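Local atomic coordinates of exopolyphosphatase-related protein (PDB entry 3LLV), a protein that probably binds NAD(P) through its N-terminal Rossmann domain, the part this chain represents, and, as a whole protein, may bind nucleic acids. Residues I12-A17 against V32-K37; E69-V74 against S95-I100; S79-N84 against R102-K107. One frame throughout, in Å; residues are numbered along the deposited sequence.

Overall arrangement
All three contacts belong to one parallel sheet with strand order 3-2-1-4-5-6, the Rossmann arrangement of a TrkA-N domain. Contact 1 joins strand 9-12 and the turn after it to strand 32-36; contacts 2 and 3 lie in the unit strand 73-76, helix 81-94, strand 99-103, contact 2 where the two strands begin, contact 3 where the helix starts and the second strand ends, with centres about 19 Å apart. Contacts 1 and 2 meet in the core, where Ile-12 CD1 lies 3.6 Å from Val-74 CG1. Contacts 1 and 3, centres about 16 Å apart, share a phosphate ion, probably from the crystallisation liquor: Ala-17 N and Arg-102 NH1 both donate to it.

Contact 1: residues I12-A17 against V32-K37; sequences IGSEAA and VLAVDK. With PO4 (phosphate ion), chain B.
Asp-36 reaches from the end of strand 32-36 to the turn that follows strand 9-12. Its CB packs 3.9 Å from Ser-14 CB. From there CG stands anti to the backbone N (chi1 -160°), which carries the carboxylate to the Gly-13 to Ser-14 peptide. At the tip, OD1 accepts a hydrogen bond of 2.8 Å from Ser-14 N, which comes from above the carboxylate plane, 40° out of it. The same OD1 lies 3.4 Å from Gly-13 CA. OD2 accepts from Ser-38 N, so both oxygens are gripped by backbone amides and the group is probably held against rotation. One step back, Gly-13 N gives the parallel pairing its bond to Val-35 O, at 2.8 Å. Ile-12 and Val-35 stand side by side there, CG1 to CB 4.1 Å. Beyond Glu-15, the N-cap of helix 16-27, Ala-17 N donates to O1 of the phosphate ion at 2.8 Å, and Ala-16 N makes a weak bond to O4. A glycine-bearing turn and a helix N-terminus that holds phosphate, with an acidic residue ending the second strand, are the hallmarks of the first beta-alpha-beta unit of a Rossmann dinucleotide fold.

Contact 2: residues E69-V74 against S95-I100; sequences EGVSAV and SDVYAI
Val-97 wedges its two methyls against two valines of the neighbouring segment. CG1 meets Val-74 CG2 at 3.7 Å, the side chains crossing at about a right angle, and CG2 touches Val-71 CG1 at 3.8 Å. The torsion responsible sets CG1 between the backbone N and the carbonyl carbon (chi1 58°), leaving CG2 to reach back toward Val-71. On the other side of the sheet, Ala-73 CB sits at the edge of the Tyr-98 ring, near its plane and 4.0 Å from CD2, while Ser-72 O lies 3.4 Å from Tyr-98 CB. Between these layers runs the parallel ladder. Val-74 N donates to Tyr-98 O at 2.8 Å and Ile-100 N to Val-74 O at 3.0 Å, so the backbone of Val-74 binds on both sides of Ala-99. Ala-99 CA adds a CA-H...O contact to Val-74 O.

In the next shell, Ser-95 OG accepts from Val-97 N at 3.0 Å, an ST turn that shapes the approach to the strand. Arg-92 of helix 81-94 donates to both Ser-95 O and Val-97 O, tying the helix end to that turn. Leu-91 packs on Val-74, Val-97 and Ala-99, and Leu-119 backs Tyr-98 from strand 119-122. Adjacent parallel strands joined through a helix packed on one face form the beta-alpha-beta crossover of the Rossmann fold's second half.

Contact 3: residues S79-N84 against R102-K107; sequences SDDEFN and RVSSPK. With PO4 (phosphate ion), chain B.
Asp-81 turns its CG beside its own backbone N (chi1 -73°), aiming the carboxylate at the turn after strand 99-103, while Arg-102, with CG anti to its N (chi1 178°), runs extended toward the phosphate ion. The carboxylate takes two successive amides through syn lone pairs: Ser-104 N reaches OD1 at 2.7 Å, nearly straight, and Ser-105 N reaches OD2 at 2.9 Å, more bent. Ser-104 OG, in one of two conformers, also donates to OD2 from above the plane, and a water links that hydroxyl to Asp-81 N and Ser-79 O. With an alanine here in place of Asp-81, the Ser-104 and Ser-105 amides would probably lose their shared acceptor group and the turn would be less firmly held to the helix.

One turn on, Asn-84 ND2 donates to Arg-102 O at 2.9 Å, the oxygen lying close to the amide plane; ND2 also donates to Gly-78 O. Arg-102 grips two phosphate oxygens, NH1 to O1 at 2.6 Å and NH2 to O2 at 2.7 Å, and Thr-77 O accepts from NH1 too. Ser-79 CB lies over one guanidinium face, toward its rim, 3.8 Å from NH2. Asp-80 OD1 accepts from Phe-83 N at 3.1 Å. This N-capped helix, meeting the C-terminal end of the next parallel strand beside a bound anion, fits the C-terminal ends of the Rossmann strands, where dinucleotides bind in this fold.

Contact 1: residues I12-A17 against V32-K37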
loop_
_atom_site.group_PDB
_atom_site.type_symbol
_atom_site.label_atom_id
_atom_site.label_comp_id
_atom_site.label_asym_id
_atom_site.label_seq_id
_atom_site.Cartn_x
_atom_site.Cartn_y
_atom_site.Cartn_z
ATOM N N ILE A 12 -1.164 -1.442 -2.848
ATOM C CA ILE A 12 -0.066 -1.878 -3.670
ATOM C C ILE A 12 0.735 -2.851 -2.837
ATOM O O ILE A 12 1.121 -2.543 -1.696
ATOM C CB ILE A 12 0.798 -0.682 -4.142
ATOM C CG1 ILE A 12 -0.055 0.253 -5.030
ATOM C CG2 ILE A 12 2.071 -1.172 -4.832
ATOM C CD1 ILE A 12 0.621 1.584 -5.304
ATOM N N GLY A 13 0.976 -4.025 -3.403
ATOM C CA GLY A 13 1.678 -5.105 -2.712
ATOM C C GLY A 13 0.606 -6.056 -2.211
ATOM O O GLY A 13 -0.220 -5.689 -1.360
ATOM N N SER A 14 0.613 -7.259 -2.738
ATOM C CA SER A 14 -0.373 -8.243 -2.325
ATOM C C SER A 14 0.286 -9.372 -1.545
ATOM O O SER A 14 -0.060 -10.556 -1.694
ATOM C CB SER A 14 -1.189 -8.725 -3.526
ATOM O OG SER A 14 -2.051 -7.683 -3.956
ATOM N N GLU A 15 1.242 -8.982 -0.691
ATOM C CA GLU A 15 1.859 -9.894 0.271
ATOM C C GLU A 15 0.974 -9.891 1.526
ATOM O O GLU A 15 -0.166 -9.435 1.457
ATOM C CB GLU A 15 3.309 -9.515 0.556
ATOM N N ALA A 16 1.449 -10.421 2.658
ATOM C CA ALA A 16 0.528 -10.664 3.776
ATOM C C ALA A 16 -0.123 -9.397 4.334
ATOM O O ALA A 16 -1.331 -9.383 4.569
ATOM C CB ALA A 16 1.169 -11.519 4.881
ATOM N N ALA A 17 0.667 -8.336 4.520
ATOM C CA ALA A 17 0.124 -7.095 5.058
ATOM C C ALA A 17 -0.906 -6.519 4.080
ATOM O O ALA A 17 -1.989 -6.105 4.482
ATOM C CB ALA A 17 1.224 -6.111 5.365
ATOM N N VAL A 32 -11.942 -1.270 -2.688
ATOM C CA VAL A 32 -10.479 -1.423 -2.694
ATOM C C VAL A 32 -10.013 -2.071 -3.985
ATOM O O VAL A 32 -10.626 -3.022 -4.464
ATOM C CB VAL A 32 -9.977 -2.323 -1.515
ATOM C CG1 VAL A 32 -8.455 -2.235 -1.384
ATOM C CG2 VAL A 32 -10.667 -1.955 -0.207
ATOM N N LEU A 33 -8.917 -1.556 -4.538
ATOM C CA LEU A 33 -8.264 -2.203 -5.662
ATOM C C LEU A 33 -6.914 -2.665 -5.174
ATOM O O LEU A 33 -6.150 -1.850 -4.642
ATOM C CB LEU A 33 -8.050 -1.228 -6.818
ATOM C CG LEU A 33 -7.271 -1.746 -8.038
ATOM C CD1 LEU A 33 -8.094 -2.787 -8.785
ATOM C CD2 LEU A 33 -6.848 -0.588 -8.965
ATOM N N ALA A 34 -6.625 -3.942 -5.382
ATOM C CA ALA A 34 -5.314 -4.494 -5.052
ATOM C C ALA A 34 -4.434 -4.441 -6.301
ATOM O O ALA A 34 -4.897 -4.731 -7.413
ATOM C CB ALA A 34 -5.454 -5.920 -4.545
ATOM N N VAL A 35 -3.172 -4.051 -6.123
ATOM C CA VAL A 35 -2.246 -3.915 -7.243
ATOM C C VAL A 35 -0.949 -4.659 -6.918
ATOM O O VAL A 35 -0.375 -4.472 -5.854
ATOM C CB VAL A 35 -1.912 -2.417 -7.528
ATOM C CG1 VAL A 35 -0.971 -2.296 -8.717
ATOM C CG2 VAL A 35 -3.183 -1.610 -7.780
ATOM N N ASP A 36 -0.478 -5.480 -7.851
ATOM C CA ASP A 36 0.772 -6.229 -7.665
ATOM C C ASP A 36 1.231 -6.721 -9.031
ATOM O O ASP A 36 0.409 -6.921 -9.922
ATOM C CB ASP A 36 0.548 -7.428 -6.736
ATOM C CG ASP A 36 1.855 -7.961 -6.109
ATOM O OD1 ASP A 36 2.232 -7.506 -5.008
ATOM O OD2 ASP A 36 2.490 -8.865 -6.688
ATOM N N LYS A 37 2.539 -6.923 -9.188
ATOM C CA LYS A 37 3.087 -7.491 -10.414
ATOM C C LYS A 37 2.842 -9.006 -10.509
ATOM O O LYS A 37 2.942 -9.568 -11.597
ATOM C CB LYS A 37 4.581 -7.167 -10.555
HETATM P P PO4 B . 4.529 -9.190 4.858
HETATM O O1 PO4 B . 3.496 -8.111 4.745
HETATM O O2 PO4 B . 5.912 -8.663 5.150
HETATM O O3 PO4 B . 4.143 -10.181 5.926
HETATM O O4 PO4 B . 4.600 -9.901 3.527
#

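Contact 2: residues E69-V74 against S95-I100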
loop_
_atom_site.group_PDB
_atom_site.type_symbol
_atom_site.label_atom_id
_atom_site.label_comp_id
_atom_site.label_asym_id
_atom_site.label_seq_id
_atom_site.Cartn_x
_atom_site.Cartn_y
_atom_site.Cartn_z
ATOM N N GLU A 69 -8.566 11.011 -8.248
ATOM C CA GLU A 69 -8.892 12.237 -7.531
ATOM C C GLU A 69 -9.868 12.000 -6.378
ATOM O O GLU A 69 -9.808 12.727 -5.417
ATOM C CB GLU A 69 -9.332 13.385 -8.463
ATOM N N GLY A 70 -10.712 10.982 -6.492
ATOM C CA GLY A 70 -11.576 10.537 -5.422
ATOM C C GLY A 70 -11.067 9.473 -4.435
ATOM O O GLY A 70 -11.741 9.135 -3.499
ATOM N N VAL A 71 -9.869 8.964 -4.662
ATOM C CA VAL A 71 -9.214 8.038 -3.743
ATOM C C VAL A 71 -8.870 8.661 -2.384
ATOM O O VAL A 71 -8.409 9.741 -2.328
ATOM C CB VAL A 71 -7.951 7.484 -4.384
ATOM C CG1 VAL A 71 -7.152 6.688 -3.410
ATOM C CG2 VAL A 71 -8.271 6.642 -5.518
ATOM N N SER A 72 -9.087 7.938 -1.299
ATOM C CA SER A 72 -8.749 8.415 0.048
ATOM C C SER A 72 -7.283 8.212 0.372
ATOM O O SER A 72 -6.620 9.121 0.902
ATOM C CB SER A 72 -9.617 7.746 1.120
ATOM O OG SER A 72 -10.979 8.014 0.874
ATOM N N ALA A 73 -6.770 7.022 0.059
ATOM C CA ALA A 73 -5.357 6.757 0.238
ATOM C C ALA A 73 -4.867 5.632 -0.652
ATOM O O ALA A 73 -5.614 4.688 -0.977
ATOM C CB ALA A 73 -5.018 6.468 1.735
ATOM N N VAL A 74 -3.595 5.751 -1.048
ATOM C CA VAL A 74 -2.869 4.686 -1.683
ATOM C C VAL A 74 -1.976 4.089 -0.602
ATOM O O VAL A 74 -1.235 4.819 0.057
ATOM C CB VAL A 74 -2.021 5.224 -2.852
ATOM C CG1 VAL A 74 -1.078 4.126 -3.408
ATOM C CG2 VAL A 74 -2.930 5.783 -3.953
ATOM N N SER A 95 0.536 12.120 -9.323
ATOM C CA SER A 95 -0.553 12.549 -8.454
ATOM C C SER A 95 -0.076 12.870 -7.053
ATOM O O SER A 95 0.891 12.255 -6.569
ATOM C CB SER A 95 -1.586 11.422 -8.355
ATOM O OG SER A 95 -2.654 11.745 -7.472
ATOM N N ASP A 96 -0.768 13.803 -6.411
ATOM C CA ASP A 96 -0.545 14.078 -4.989
ATOM C C ASP A 96 -1.411 13.220 -4.044
ATOM O O ASP A 96 -1.461 13.487 -2.828
ATOM C CB ASP A 96 -0.694 15.581 -4.691
ATOM C CG ASP A 96 -2.145 16.053 -4.715
ATOM O OD1 ASP A 96 -3.044 15.254 -5.060
ATOM O OD2 ASP A 96 -2.366 17.257 -4.417
ATOM N N VAL A 97 -2.084 12.202 -4.595
ATOM C CA VAL A 97 -3.006 11.402 -3.801
ATOM C C VAL A 97 -2.355 10.937 -2.486
ATOM O O VAL A 97 -1.187 10.518 -2.469
ATOM C CB VAL A 97 -3.583 10.208 -4.609
ATOM C CG1 VAL A 97 -2.447 9.282 -5.136
ATOM C CG2 VAL A 97 -4.610 9.442 -3.746
ATOM N N TYR A 98 -3.083 11.039 -1.381
ATOM C CA TYR A 98 -2.519 10.688 -0.080
ATOM C C TYR A 98 -1.946 9.258 -0.086
ATOM O O TYR A 98 -2.612 8.327 -0.568
ATOM C CB TYR A 98 -3.639 10.796 0.931
ATOM C CG TYR A 98 -3.202 10.825 2.362
ATOM C CD1 TYR A 98 -2.968 12.033 3.006
ATOM C CD2 TYR A 98 -3.051 9.643 3.090
ATOM C CE1 TYR A 98 -2.585 12.074 4.327
ATOM C CE2 TYR A 98 -2.688 9.681 4.446
ATOM C CZ TYR A 98 -2.450 10.902 5.040
ATOM O OH TYR A 98 -2.073 10.959 6.380
ATOM N N ALA A 99 -0.708 9.106 0.398
ATOM C CA ALA A 99 -0.029 7.799 0.385
ATOM C C ALA A 99 0.530 7.458 1.750
ATOM O O ALA A 99 1.112 8.321 2.437
ATOM C CB ALA A 99 1.085 7.763 -0.657
ATOM N N ILE A 100 0.322 6.205 2.159
ATOM C CA ILE A 100 0.896 5.720 3.418
ATOM C C ILE A 100 1.809 4.594 3.003
ATOM O O ILE A 100 1.396 3.695 2.279
ATOM C CB ILE A 100 -0.168 5.180 4.366
ATOM C CG1 ILE A 100 -1.238 6.255 4.655
ATOM C CG2 ILE A 100 0.508 4.655 5.660
ATOM C CD1 ILE A 100 -2.377 5.746 5.532
#

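Contact 3: residues S79-N84 against R102-K107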
loop_
_atom_site.group_PDB
_atom_site.type_symbol
_atom_site.label_atom_id
_atom_site.label_comp_id
_atom_site.label_asym_id
_atom_site.label_seq_id
_atom_site.Cartn_x
_atom_site.Cartn_y
_atom_site.Cartn_z
ATOM N N SER A 79 7.313 -5.315 1.147
ATOM C CA SER A 79 8.333 -5.402 2.191
ATOM C C SER A 79 9.739 -5.041 1.677
ATOM O O SER A 79 10.738 -5.257 2.379
ATOM C CB SER A 79 8.295 -6.807 2.792
ATOM O OG SER A 79 8.713 -7.737 1.820
ATOM N N ASP A 80 9.822 -4.469 0.478
ATOM C CA ASP A 80 11.115 -4.085 -0.123
ATOM C C ASP A 80 11.213 -2.554 -0.166
ATOM O O ASP A 80 10.534 -1.924 -0.980
ATOM C CB ASP A 80 11.145 -4.687 -1.541
ATOM C CG ASP A 80 12.440 -4.412 -2.310
ATOM O OD1 ASP A 80 13.097 -3.371 -2.128
ATOM O OD2 ASP A 80 12.774 -5.261 -3.165
ATOM N N ASP A 81 12.015 -1.957 0.731
ATOM C CA ASP A 81 12.168 -0.490 0.804
ATOM C C ASP A 81 12.540 0.133 -0.531
ATOM O O ASP A 81 11.942 1.128 -0.946
ATOM C CB ASP A 81 13.207 -0.081 1.860
ATOM C CG ASP A 81 12.712 -0.264 3.282
ATOM O OD1 ASP A 81 11.500 -0.517 3.462
ATOM O OD2 ASP A 81 13.532 -0.149 4.244
ATOM N N GLU A 82 13.521 -0.434 -1.219
ATOM C CA GLU A 82 13.987 0.218 -2.447
ATOM C C GLU A 82 12.887 0.236 -3.503
ATOM O O GLU A 82 12.692 1.252 -4.180
ATOM C CB GLU A 82 15.291 -0.395 -2.949
ATOM C CG GLU A 82 16.508 -0.018 -2.048
ATOM C CD GLU A 82 16.597 1.492 -1.737
ATOM O OE1 GLU A 82 16.545 2.319 -2.689
ATOM O OE2 GLU A 82 16.733 1.852 -0.537
ATOM N N PHE A 83 12.128 -0.851 -3.572
ATOM C CA PHE A 83 10.998 -0.935 -4.481
ATOM C C PHE A 83 9.887 0.032 -4.114
ATOM O O PHE A 83 9.329 0.715 -4.991
ATOM C CB PHE A 83 10.463 -2.379 -4.592
ATOM C CG PHE A 83 9.621 -2.622 -5.812
ATOM C CD1 PHE A 83 10.118 -2.342 -7.090
ATOM C CD2 PHE A 83 8.343 -3.163 -5.695
ATOM C CE1 PHE A 83 9.340 -2.571 -8.215
ATOM C CE2 PHE A 83 7.556 -3.402 -6.831
ATOM C CZ PHE A 83 8.056 -3.105 -8.081
ATOM N N ASN A 84 9.592 0.134 -2.817
ATOM C CA ASN A 84 8.549 1.043 -2.346
ATOM C C ASN A 84 8.892 2.506 -2.659
ATOM O O ASN A 84 8.010 3.297 -2.953
ATOM C CB ASN A 84 8.323 0.870 -0.831
ATOM C CG ASN A 84 7.556 -0.395 -0.497
ATOM O OD1 ASN A 84 7.214 -1.197 -1.373
ATOM N ND2 ASN A 84 7.302 -0.592 0.792
ATOM N N ARG A 102 4.848 1.670 3.809
ATOM C CA ARG A 102 5.625 0.776 4.682
ATOM C C ARG A 102 7.145 0.884 4.451
ATOM O O ARG A 102 7.628 0.826 3.314
ATOM C CB ARG A 102 5.138 -0.660 4.443
ATOM C CG ARG A 102 5.894 -1.688 5.261
ATOM C CD ARG A 102 5.470 -3.072 4.775
ATOM N NE ARG A 102 6.203 -4.119 5.444
ATOM C CZ ARG A 102 5.792 -5.377 5.518
ATOM N NH1 ARG A 102 4.628 -5.731 4.945
ATOM N NH2 ARG A 102 6.546 -6.272 6.155
ATOM N N VAL A 103 7.891 1.084 5.537
ATOM C CA VAL A 103 9.348 1.212 5.474
ATOM C C VAL A 103 9.927 0.274 6.520
ATOM O O VAL A 103 9.493 0.270 7.661
ATOM C CB VAL A 103 9.751 2.673 5.710
ATOM C CG1 VAL A 103 11.293 2.853 5.822
ATOM C CG2 VAL A 103 9.198 3.551 4.594
ATOM N N SER A 104 10.901 -0.544 6.118
ATOM C CA SER A 104 11.513 -1.495 7.042
ATOM C C SER A 104 12.708 -0.910 7.805
ATOM O O SER A 104 12.960 -1.282 8.958
ATOM C CB SER A 104 11.870 -2.814 6.323
ATOM O OG SER A 104 13.098 -2.754 5.613
ATOM N N SER A 105 13.441 -0.002 7.178
ATOM C CA SER A 105 14.687 0.536 7.726
ATOM C C SER A 105 14.428 1.916 8.337
ATOM O O SER A 105 14.135 2.851 7.592
ATOM C CB SER A 105 15.686 0.654 6.574
ATOM O OG SER A 105 16.976 1.005 7.021
ATOM N N PRO A 106 14.547 2.063 9.686
ATOM C CA PRO A 106 14.324 3.402 10.237
ATOM C C PRO A 106 15.186 4.506 9.621
ATOM O O PRO A 106 14.725 5.633 9.524
ATOM C CB PRO A 106 14.679 3.245 11.722
ATOM C CG PRO A 106 14.424 1.831 12.034
ATOM C CD PRO A 106 14.545 1.030 10.746
ATOM N N LYS A 107 16.425 4.212 9.231
ATOM C CA LYS A 107 17.272 5.243 8.621
ATOM C C LYS A 107 16.674 5.838 7.336
ATOM O O LYS A 107 17.038 6.947 6.931
ATOM C CB LYS A 107 18.694 4.718 8.355
ATOM C CG LYS A 107 18.762 3.704 7.200
ATOM C CD LYS A 107 20.186 3.152 7.082
ATOM C CE LYS A 107 20.298 2.089 6.000
ATOM N NZ LYS A 107 21.718 1.847 5.637
HETATM P P PO4 B . 4.529 -9.190 4.858
HETATM O O1 PO4 B . 3.496 -8.111 4.745
HETATM O O2 PO4 B . 5.912 -8.663 5.150
HETATM O O3 PO4 B . 4.143 -10.181 5.926
HETATM O O4 PO4 B . 4.600 -9.901 3.527
HETATM O O HOH W 1 13.349 -3.581 2.764
#